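Side-chain contacts in phosphoinositol-specific phospholipase C (Pseudomonas sp., PDB 5FYP), which probably cleaves the phosphodiester bond of phosphoinositide lipids in a calcium-dependent reaction on a TIM-barrel framework: residues 93-96 against 97-101; 214-217 against 218-222. All blocks are in the same frame, centred on the assembly; numbering follows the deposited sequence.

Interaction 1 (93-96 against 97-101); sequences DLEA and CLNDV
Cys97 N, Leu98 N, Asn99 N and Asp100 N donate in turn to Asp93 O, Leu94 O, Glu95 O and Ala96 O, each acceptor four residues back, as the first turns of helix 94-107 wind up. Just ahead of the helix, Asp93 OD1 accepts from Ala96 N at 2.9 Å; the donor comes from the anti side, 33° out of the carboxylate plane. One turn apart on the inner face, Leu94 CD1 lies 4.0 Å from Leu98 CG. With chi1 at -62°, Leu98 CG stays beside its own backbone N, which donates to Leu94 O, and lies 3.3 Å from that oxygen. Glu95 and Asn99 run alongside each other, their carboxylate and amide planes turned 46° apart. A water joins their ends, donating to Glu95 OE2 and accepting from Asn99 ND2, and Glu95 OE2 also forms a salt bridge with Arg142 of helix 133-144. A second water donates to Ala96 O and to Asp100 OD1, which is also hydrogen-bonded to Thr85. Cys97 SG, 3.5 Å from Asp93 O, is tied to Cys84 by a disulfide. This is an N-capped amphipathic helix whose leucines pack on strands 46-52 and 114-120, as expected of the outer helices of a TIM barrel.

Interaction 2 (214-217 against 218-222); sequences VTNG and QNDIS
Asp220 reaches back from a short helix to the loop that leads into it, across a beta turn of residues 217-220 in which both central residues have helical backbone angles. The turn is closed by Asp220 N donating to Gly217 O at 3.0 Å, from above the carbonyl plane. Along the Asp220 side chain, CB comes first, 3.4 Å from Gly217 O and 3.9 Å from Thr215 CG2. CG, set beside the backbone N by a chi1 of -60°, then passes between the carbonyl oxygens of Gly217 and Val214. At the tip, OD2 uses its anti lone pair to accept from Asn216 N at 2.9 Å, an almost straight bond of 176°, and takes another hydrogen from a water that also donates to Val214 O. The other oxygen, OD1, accepts from Ser226 N, so the buried carboxylate holds backbone on two sides of the turn in sequence. An alanine here would leave the N-H groups of Asn216 and Ser226 without this acceptor and is likely to let the 214-217 loop shift. Next to Asp220 CB, Thr215 CG2 also meets Ile221 CD1 at 3.9 Å, the two side chains crossing at about a right angle. Farther along, Gln218 NE2 donates to Ser222 OG at 3.0 Å, with the hydroxyl oxygen lying in the amide plane.

How the interactions relate
From the N terminus, interaction 1 comes first, at the start of helix 94-107, which leads on to strand 114-120. The contact spans only neighbouring turns, but the disulfide from Cys97 back to Cys84 closes a loop that takes in the 93-96 segment. Interaction 2 follows strand 210-211, at the edge of one sheet; Thr215 is joined by backbone hydrogen bonding to Asn240 of strand 238-242, at the edge of the other, so the loop bridges the two edges. The contacts lie in series, neither nested nor crossed, on opposite sides of the chain's centre. Their centres are 31 Å apart and their nearest atoms about 19 Å, with no direct touch.

Interaction 1 (93-96 against 97-101)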
# COMPACT_ATOMS: atom_id res chain seq x y z
N ASP A 93 -15.45 0.42 -10.85
CA ASP A 93 -14.72 1.60 -10.41
C ASP A 93 -13.85 1.29 -9.19
O ASP A 93 -13.70 0.14 -8.80
CB ASP A 93 -15.70 2.74 -10.16
CG ASP A 93 -16.64 2.50 -8.98
OD1 ASP A 93 -16.74 1.35 -8.48
OD2 ASP A 93 -17.31 3.47 -8.59
N LEU A 94 -13.30 2.32 -8.56
CA LEU A 94 -12.47 2.09 -7.40
C LEU A 94 -13.21 1.36 -6.31
O LEU A 94 -12.74 0.37 -5.73
CB LEU A 94 -11.88 3.40 -6.86
CG LEU A 94 -11.05 3.25 -5.59
CD1 LEU A 94 -9.85 2.36 -5.78
CD2 LEU A 94 -10.60 4.61 -5.07
N GLU A 95 -14.42 1.83 -6.02
CA GLU A 95 -15.23 1.19 -4.97
C GLU A 95 -15.45 -0.28 -5.26
O GLU A 95 -15.39 -1.13 -4.37
CB GLU A 95 -16.55 1.94 -4.78
CG GLU A 95 -17.45 1.32 -3.73
CD GLU A 95 -18.62 2.19 -3.33
OE1 GLU A 95 -18.66 3.38 -3.69
OE2 GLU A 95 -19.49 1.70 -2.60
N ALA A 96 -15.72 -0.60 -6.52
CA ALA A 96 -15.93 -2.00 -6.90
C ALA A 96 -14.67 -2.86 -6.65
O ALA A 96 -14.73 -3.98 -6.13
CB ALA A 96 -16.34 -2.11 -8.34
N CYS A 97 -13.53 -2.32 -7.04
CA CYS A 97 -12.26 -3.00 -6.82
C CYS A 97 -11.99 -3.22 -5.33
O CYS A 97 -11.56 -4.29 -4.91
CB CYS A 97 -11.09 -2.25 -7.45
SG CYS A 97 -11.13 -2.13 -9.26
N LEU A 98 -12.24 -2.18 -4.54
CA LEU A 98 -12.08 -2.31 -3.10
C LEU A 98 -13.03 -3.38 -2.53
O LEU A 98 -12.63 -4.16 -1.66
CB LEU A 98 -12.30 -0.97 -2.41
CG LEU A 98 -11.32 0.14 -2.79
CD1 LEU A 98 -11.68 1.40 -2.02
CD2 LEU A 98 -9.88 -0.23 -2.52
N ASN A 99 -14.26 -3.41 -3.01
CA ASN A 99 -15.21 -4.43 -2.57
C ASN A 99 -14.80 -5.85 -2.93
O ASN A 99 -15.05 -6.77 -2.16
CB ASN A 99 -16.60 -4.13 -3.07
CG ASN A 99 -17.37 -3.26 -2.10
OD1 ASN A 99 -17.42 -3.56 -0.89
ND2 ASN A 99 -18.00 -2.24 -2.60
N ASP A 100 -14.09 -6.01 -4.05
CA ASP A 100 -13.57 -7.34 -4.38
C ASP A 100 -12.60 -7.81 -3.27
O ASP A 100 -12.62 -8.97 -2.85
CB ASP A 100 -12.82 -7.33 -5.71
CG ASP A 100 -13.75 -7.35 -6.90
OD1 ASP A 100 -14.95 -7.62 -6.73
OD2 ASP A 100 -13.23 -7.08 -7.99
N VAL A 101 -11.78 -6.90 -2.75
CA VAL A 101 -10.85 -7.23 -1.66
C VAL A 101 -11.63 -7.50 -0.38
O VAL A 101 -11.36 -8.47 0.33
CB VAL A 101 -9.80 -6.12 -1.46
CG1 VAL A 101 -8.88 -6.47 -0.31
CG2 VAL A 101 -9.01 -5.94 -2.74
O HOH W 1 -19.57 -0.58 -1.25
O HOH W 2 -17.18 -5.29 -6.66

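Interaction 2 (214-217 against 218-222)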
# COMPACT_ATOMS: atom_id res chain seq x y z
N VAL A 214 7.76 8.90 -2.43
CA VAL A 214 8.87 8.63 -3.33
C VAL A 214 10.15 8.97 -2.58
O VAL A 214 10.31 10.04 -2.00
CB VAL A 214 8.76 9.50 -4.61
CG1 VAL A 214 9.98 9.30 -5.49
CG2 VAL A 214 7.48 9.19 -5.38
N THR A 215 11.09 8.01 -2.60
CA THR A 215 12.29 8.03 -1.73
C THR A 215 13.56 7.92 -2.54
O THR A 215 13.73 6.93 -3.25
CB THR A 215 12.14 6.88 -0.74
OG1 THR A 215 10.97 7.08 0.07
CG2 THR A 215 13.34 6.73 0.19
N ASN A 216 14.42 8.93 -2.40
CA ASN A 216 15.72 8.92 -3.05
C ASN A 216 16.83 9.55 -2.22
O ASN A 216 17.91 9.81 -2.72
CB ASN A 216 15.70 9.48 -4.48
CG ASN A 216 15.37 10.93 -4.55
OD1 ASN A 216 15.46 11.65 -3.59
ND2 ASN A 216 14.93 11.34 -5.72
N GLY A 217 16.58 9.74 -0.92
CA GLY A 217 17.58 10.26 -0.00
C GLY A 217 17.15 10.00 1.41
O GLY A 217 15.98 9.66 1.67
N GLN A 218 18.09 10.14 2.33
CA GLN A 218 17.80 9.83 3.73
C GLN A 218 16.66 10.70 4.28
O GLN A 218 15.91 10.24 5.11
CB GLN A 218 19.06 9.99 4.57
CG GLN A 218 18.89 9.60 6.02
CD GLN A 218 18.72 8.11 6.22
OE1 GLN A 218 19.44 7.30 5.64
NE2 GLN A 218 17.78 7.72 7.08
N ASN A 219 16.61 11.96 3.85
CA ASN A 219 15.55 12.85 4.34
C ASN A 219 14.16 12.30 4.06
O ASN A 219 13.23 12.60 4.81
CB ASN A 219 15.67 14.25 3.76
CG ASN A 219 15.49 14.26 2.27
OD1 ASN A 219 16.24 13.58 1.58
ND2 ASN A 219 14.51 15.01 1.78
N ASP A 220 14.01 11.52 2.98
CA ASP A 220 12.71 10.97 2.62
C ASP A 220 12.29 9.86 3.57
O ASP A 220 11.11 9.52 3.63
CB ASP A 220 12.73 10.47 1.18
CG ASP A 220 13.05 11.56 0.17
OD1 ASP A 220 12.61 12.72 0.38
OD2 ASP A 220 13.69 11.25 -0.88
N ILE A 221 13.26 9.30 4.30
CA ILE A 221 13.01 8.31 5.35
C ILE A 221 12.80 9.01 6.70
O ILE A 221 11.80 8.75 7.37
CB ILE A 221 14.16 7.31 5.46
CG1 ILE A 221 14.50 6.64 4.12
CG2 ILE A 221 13.89 6.30 6.57
CD1 ILE A 221 13.99 5.32 3.75
N SER A 222 13.73 9.89 7.09
CA SER A 222 13.86 10.33 8.48
C SER A 222 13.92 11.82 8.72
O SER A 222 14.17 12.24 9.84
CB SER A 222 15.11 9.67 9.07
OG SER A 222 16.25 9.94 8.30
O HOH W 3 11.89 11.98 -3.22